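Local coordinates for protein 3-carboxy-cis,cis-muconate cycloisomerase (Acinetobacter calcoaceticus, PDB 1Q5N) that belongs to the fumarase/aspartase superfamily, as a mainly helical enzyme whose four subunits pack long helices into a shared core, at residues E138-Q143 with R172-F177; A293-A298 with E343-V348. All blocks are in the same frame, centred on the assembly; numbering follows the deposited sequence.

Contact 1: E138-Q143 with R172-F177; sequences ETALSQ and RWASAF
Ala140 meets Ala174 without any hydrogen bond crossing between the segments; the shortest polar bond within them is Phe177 N to Trp173 O, 2.9 Å, a routine helical one. The contact joins helices 110-146 and 166-191, two of the long helices in the bundle characteristic of the fumarase/aspartase superfamily. Small residues bring the backbones close, with Ala140 CA only 5.3 Å from Ala174 CA. The methyl groups then touch, CB of Ala140 lying 3.9 Å from CB of Ala174. That approach is side-on to Ala174: the angle CA-CB of Ala174 to CB of Ala140 is about 84°, which also puts CB of Ala140 4.1 Å from CA of Ala174. A second carbon reaches the same methyl, CD2 of Leu141 at 3.9 Å from Ala174 CB. With CG of Leu141 anti to its carbonyl carbon (chi1 -70°), the side chain leans over from the flank of its helix, and CD2 reaches Ala174 although the CB of Leu141 starts off to one side. Beyond the contact, Leu141 packs on Val445 and Leu446 of helix 438-447, while Trp173 and Phe177 meet Met254 of helix 235-261. Arg172 serves the assembly instead, in salt bridges to Glu233 and Glu318 of the second subunit. The methyl of Ala174 is thus held by two apolar groups from successive residues, and the directions from Ala174 CB to Ala140 CB and to Leu141 CD2 diverge by about 107°.

Contact 2: A293-A298 with E343-V348; sequences ASVLAA and ERTLDV
Ser294 opens the contact by laying its CB against the aliphatic part of Arg344, 3.7 Å from CD. Its hydroxyl follows the same flank, OG standing 4.0 Å from Arg344 CD, and sits oblique to the guanidinium group without a hydrogen bond to it. OG is anti to the carbonyl carbon of Ser294 (chi1 -64°), and its hydrogen bond is made with Leu11 O instead. Arg344 runs extended from CG to NE, past the serine, so that its charged end reaches the same N-terminal region: NH2 bonds to both Ser10 O and Tyr13 O. Two backbone carbonyls therefore grip one guanidinium nitrogen, fixing the arm whose carbon atoms Ser294 packs against.

Val295 is next, and its CG2 is the branch that does the touching, 3.7 Å from OG1 of Thr345 and 4.1 Å from CB of Arg344. The Val295 and Arg344 side chains point past one another in opposing senses, whereas those of Val295 and Thr345 are nearly perpendicular. The methyl packs on OG1 of Thr345, and that hydroxyl bonds to Ala341 O one turn earlier in its own helix. Helices 290-311 and 323-351 belong to the long-helix bundle of the fumarase/aspartase fold; here they run roughly antiparallel, 143° between segment directions, with the segment axes 10.0 Å apart. Val251 of helix 235-261 packs on both Val295 and Thr345, so helix 235-261 touches both partners. Further along, Leu296 and Ala297 turn to the assembly, packing on Leu321 and Gly322 respectively of the third subunit, and Leu296 also touches Val314 of the second.

The centres of contact 1 and contact 2 lie about 16 Å apart, and both segments of contact 1 precede those of contact 2 in the sequence. They meet directly between helices 110-146 and 323-351, where OG1 of Thr139 is 3.9 Å from CD1 of Leu346 in a packing contact. A hydrogen bond from Gln143 NE2 to Leu349 O ties the same two helices. Helix 235-261 bridges them as well: Val251 touches Phe177 from contact 1 and both Val295 and Thr345 from contact 2. Both are buried; their centres lie about 14 Å and 11 Å respectively from the centre of the chain, and each has neighbours on other subunits.

Contact 1: E138-Q143 with R172-F177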
loop_
_atom_site.group_PDB
_atom_site.type_symbol
_atom_site.label_atom_id
_atom_site.label_comp_id
_atom_site.label_asym_id
_atom_site.label_seq_id
_atom_site.Cartn_x
_atom_site.Cartn_y
_atom_site.Cartn_z
ATOM N N GLU A 138 10.886 24.150 -17.776
ATOM C CA GLU A 138 11.650 25.011 -18.671
ATOM C C GLU A 138 12.601 24.200 -19.515
ATOM O O GLU A 138 12.605 24.328 -20.753
ATOM C CB GLU A 138 12.436 26.060 -17.875
ATOM C CG GLU A 138 11.504 27.190 -17.511
ATOM C CD GLU A 138 12.130 28.221 -16.584
ATOM O OE1 GLU A 138 13.288 28.025 -16.110
ATOM O OE2 GLU A 138 11.440 29.225 -16.323
ATOM N N THR A 139 13.411 23.391 -18.837
ATOM C CA THR A 139 14.346 22.536 -19.531
ATOM C C THR A 139 13.597 21.555 -20.495
ATOM O O THR A 139 14.005 21.396 -21.647
ATOM C CB THR A 139 15.203 21.786 -18.523
ATOM O OG1 THR A 139 15.796 22.738 -17.631
ATOM C CG2 THR A 139 16.287 20.996 -19.207
ATOM N N ALA A 140 12.481 20.952 -20.083
ATOM C CA ALA A 140 11.834 20.034 -21.014
ATOM C C ALA A 140 11.305 20.804 -22.228
ATOM O O ALA A 140 11.383 20.303 -23.345
ATOM C CB ALA A 140 10.692 19.260 -20.344
ATOM N N LEU A 141 10.764 22.011 -22.018
ATOM C CA LEU A 141 10.237 22.779 -23.148
ATOM C C LEU A 141 11.381 23.109 -24.127
ATOM O O LEU A 141 11.237 22.976 -25.316
ATOM C CB LEU A 141 9.603 24.085 -22.688
ATOM C CG LEU A 141 8.293 24.116 -21.904
ATOM C CD1 LEU A 141 8.172 25.512 -21.265
ATOM C CD2 LEU A 141 7.102 23.810 -22.804
ATOM N N SER A 142 12.521 23.523 -23.612
ATOM C CA SER A 142 13.647 23.878 -24.454
ATOM C C SER A 142 14.184 22.680 -25.284
ATOM O O SER A 142 14.468 22.819 -26.475
ATOM C CB SER A 142 14.726 24.480 -23.563
ATOM O OG SER A 142 15.987 24.330 -24.167
ATOM N N GLN A 143 14.284 21.500 -24.660
ATOM C CA GLN A 143 14.757 20.301 -25.340
ATOM C C GLN A 143 13.710 19.835 -26.314
ATOM O O GLN A 143 14.032 19.312 -27.366
ATOM C CB GLN A 143 15.041 19.201 -24.311
ATOM C CG GLN A 143 16.142 19.620 -23.373
ATOM C CD GLN A 143 17.526 19.331 -23.936
ATOM O OE1 GLN A 143 17.832 19.658 -25.097
ATOM N NE2 GLN A 143 18.375 18.708 -23.111
ATOM N N ARG A 172 5.291 15.962 -24.136
ATOM C CA ARG A 172 4.363 15.244 -23.268
ATOM C C ARG A 172 4.812 15.413 -21.771
ATOM O O ARG A 172 3.992 15.694 -20.891
ATOM C CB ARG A 172 4.307 13.759 -23.676
ATOM C CG ARG A 172 3.414 13.482 -24.884
ATOM C CD ARG A 172 3.768 12.127 -25.543
ATOM N NE ARG A 172 3.804 11.022 -24.567
ATOM C CZ ARG A 172 4.434 9.869 -24.769
ATOM N NH1 ARG A 172 5.066 9.661 -25.912
ATOM N NH2 ARG A 172 4.469 8.937 -23.812
ATOM N N TRP A 173 6.114 15.291 -21.511
ATOM C CA TRP A 173 6.626 15.444 -20.161
ATOM C C TRP A 173 6.486 16.886 -19.642
ATOM O O TRP A 173 6.161 17.127 -18.443
ATOM C CB TRP A 173 8.098 14.986 -20.086
ATOM C CG TRP A 173 8.281 13.578 -20.510
ATOM C CD1 TRP A 173 7.316 12.607 -20.563
ATOM C CD2 TRP A 173 9.510 12.936 -20.867
ATOM N NE1 TRP A 173 7.873 11.416 -20.917
ATOM C CE2 TRP A 173 9.215 11.588 -21.114
ATOM C CE3 TRP A 173 10.834 13.380 -20.994
ATOM C CZ2 TRP A 173 10.186 10.657 -21.494
ATOM C CZ3 TRP A 173 11.824 12.446 -21.369
ATOM C CH2 TRP A 173 11.487 11.100 -21.611
ATOM N N ALA A 174 6.729 17.837 -20.541
ATOM C CA ALA A 174 6.642 19.246 -20.208
ATOM C C ALA A 174 5.223 19.570 -19.769
ATOM O O ALA A 174 4.996 20.158 -18.722
ATOM C CB ALA A 174 7.041 20.120 -21.425
ATOM N N SER A 175 4.260 19.190 -20.582
ATOM C CA SER A 175 2.873 19.479 -20.254
ATOM C C SER A 175 2.477 18.819 -18.892
ATOM O O SER A 175 1.655 19.366 -18.149
ATOM C CB SER A 175 1.990 18.983 -21.418
ATOM O OG SER A 175 0.630 19.288 -21.231
ATOM N N ALA A 176 3.066 17.661 -18.567
ATOM C CA ALA A 176 2.744 17.006 -17.306
ATOM C C ALA A 176 3.331 17.892 -16.173
ATOM O O ALA A 176 2.700 18.104 -15.127
ATOM C CB ALA A 176 3.341 15.598 -17.261
ATOM N N PHE A 177 4.534 18.412 -16.375
ATOM C CA PHE A 177 5.100 19.276 -15.353
ATOM C C PHE A 177 4.243 20.560 -15.176
ATOM O O PHE A 177 4.055 21.043 -14.045
ATOM C CB PHE A 177 6.532 19.659 -15.693
ATOM C CG PHE A 177 7.505 18.571 -15.458
ATOM C CD1 PHE A 177 7.547 17.914 -14.212
ATOM C CD2 PHE A 177 8.446 18.247 -16.418
ATOM C CE1 PHE A 177 8.543 16.954 -13.903
ATOM C CE2 PHE A 177 9.465 17.275 -16.128
ATOM C CZ PHE A 177 9.506 16.634 -14.855
#

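Contact 2: A293-A298 with E343-V348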
loop_
_atom_site.group_PDB
_atom_site.type_symbol
_atom_site.label_atom_id
_atom_site.label_comp_id
_atom_site.label_asym_id
_atom_site.label_seq_id
_atom_site.Cartn_x
_atom_site.Cartn_y
_atom_site.Cartn_z
ATOM N N ALA A 293 17.849 4.537 -11.449
ATOM C CA ALA A 293 17.741 3.635 -10.321
ATOM C C ALA A 293 17.157 4.342 -9.070
ATOM O O ALA A 293 16.256 3.811 -8.401
ATOM C CB ALA A 293 19.119 3.002 -10.020
ATOM N N SER A 294 17.641 5.543 -8.769
ATOM C CA SER A 294 17.115 6.311 -7.634
ATOM C C SER A 294 15.672 6.762 -7.876
ATOM O O SER A 294 14.822 6.661 -7.004
ATOM C CB SER A 294 17.928 7.587 -7.417
ATOM O OG SER A 294 19.241 7.250 -7.066
ATOM N N VAL A 295 15.420 7.321 -9.052
ATOM C CA VAL A 295 14.085 7.786 -9.347
ATOM C C VAL A 295 13.079 6.625 -9.333
ATOM O O VAL A 295 11.981 6.788 -8.841
ATOM C CB VAL A 295 14.027 8.553 -10.732
ATOM C CG1 VAL A 295 12.605 8.948 -11.072
ATOM C CG2 VAL A 295 14.878 9.836 -10.649
ATOM N N LEU A 296 13.462 5.458 -9.836
ATOM C CA LEU A 296 12.540 4.358 -9.888
ATOM C C LEU A 296 12.337 3.788 -8.486
ATOM O O LEU A 296 11.254 3.297 -8.181
ATOM C CB LEU A 296 12.998 3.314 -10.919
ATOM C CG LEU A 296 12.725 3.812 -12.356
ATOM C CD1 LEU A 296 13.417 2.919 -13.410
ATOM C CD2 LEU A 296 11.224 3.854 -12.601
ATOM N N ALA A 297 13.352 3.885 -7.624
ATOM C CA ALA A 297 13.176 3.452 -6.234
ATOM C C ALA A 297 12.139 4.409 -5.551
ATOM O O ALA A 297 11.284 3.980 -4.796
ATOM C CB ALA A 297 14.499 3.488 -5.487
ATOM N N ALA A 298 12.203 5.696 -5.826
ATOM C CA ALA A 298 11.251 6.624 -5.231
ATOM C C ALA A 298 9.849 6.338 -5.816
ATOM O O ALA A 298 8.842 6.443 -5.112
ATOM C CB ALA A 298 11.692 8.063 -5.520
ATOM N N GLU A 343 15.472 16.291 -8.371
ATOM C CA GLU A 343 16.827 16.735 -8.597
ATOM C C GLU A 343 17.572 15.847 -9.634
ATOM O O GLU A 343 18.260 16.375 -10.502
ATOM C CB GLU A 343 17.603 16.788 -7.275
ATOM C CG GLU A 343 19.100 16.837 -7.457
ATOM C CD GLU A 343 19.799 17.195 -6.175
ATOM O OE1 GLU A 343 19.936 18.419 -5.906
ATOM O OE2 GLU A 343 20.181 16.258 -5.422
ATOM N N ARG A 344 17.473 14.516 -9.535
ATOM C CA ARG A 344 18.134 13.658 -10.509
ATOM C C ARG A 344 17.486 13.790 -11.911
ATOM O O ARG A 344 18.179 13.817 -12.930
ATOM C CB ARG A 344 18.128 12.238 -9.994
ATOM C CG ARG A 344 19.240 12.120 -9.005
ATOM C CD ARG A 344 18.979 11.070 -8.047
ATOM N NE ARG A 344 19.783 11.289 -6.850
ATOM C CZ ARG A 344 19.316 11.851 -5.725
ATOM N NH1 ARG A 344 18.053 12.249 -5.625
ATOM N NH2 ARG A 344 20.131 12.019 -4.691
ATOM N N THR A 345 16.166 13.916 -11.970
ATOM C CA THR A 345 15.518 14.093 -13.260
ATOM C C THR A 345 16.032 15.392 -13.962
ATOM O O THR A 345 16.352 15.379 -15.167
ATOM C CB THR A 345 13.989 14.100 -13.080
ATOM O OG1 THR A 345 13.622 12.845 -12.497
ATOM C CG2 THR A 345 13.231 14.306 -14.451
ATOM N N LEU A 346 16.126 16.500 -13.220
ATOM C CA LEU A 346 16.651 17.761 -13.785
ATOM C C LEU A 346 18.054 17.540 -14.392
ATOM O O LEU A 346 18.286 17.887 -15.544
ATOM C CB LEU A 346 16.719 18.841 -12.705
ATOM C CG LEU A 346 17.062 20.230 -13.245
ATOM C CD1 LEU A 346 16.139 20.644 -14.385
ATOM C CD2 LEU A 346 16.935 21.193 -12.066
ATOM N N ASP A 347 18.980 16.964 -13.628
ATOM C CA ASP A 347 20.316 16.666 -14.159
ATOM C C ASP A 347 20.250 15.944 -15.517
ATOM O O ASP A 347 20.984 16.285 -16.443
ATOM C CB ASP A 347 21.100 15.744 -13.224
ATOM C CG ASP A 347 21.614 16.445 -12.032
ATOM O OD1 ASP A 347 21.522 17.699 -12.015
ATOM O OD2 ASP A 347 22.107 15.747 -11.103
ATOM N N VAL A 348 19.386 14.930 -15.613
ATOM C CA VAL A 348 19.241 14.164 -16.835
ATOM C C VAL A 348 18.626 14.993 -17.966
ATOM O O VAL A 348 19.083 14.896 -19.106
ATOM C CB VAL A 348 18.384 12.852 -16.586
ATOM C CG1 VAL A 348 17.988 12.181 -17.930
ATOM C CG2 VAL A 348 19.158 11.889 -15.731
#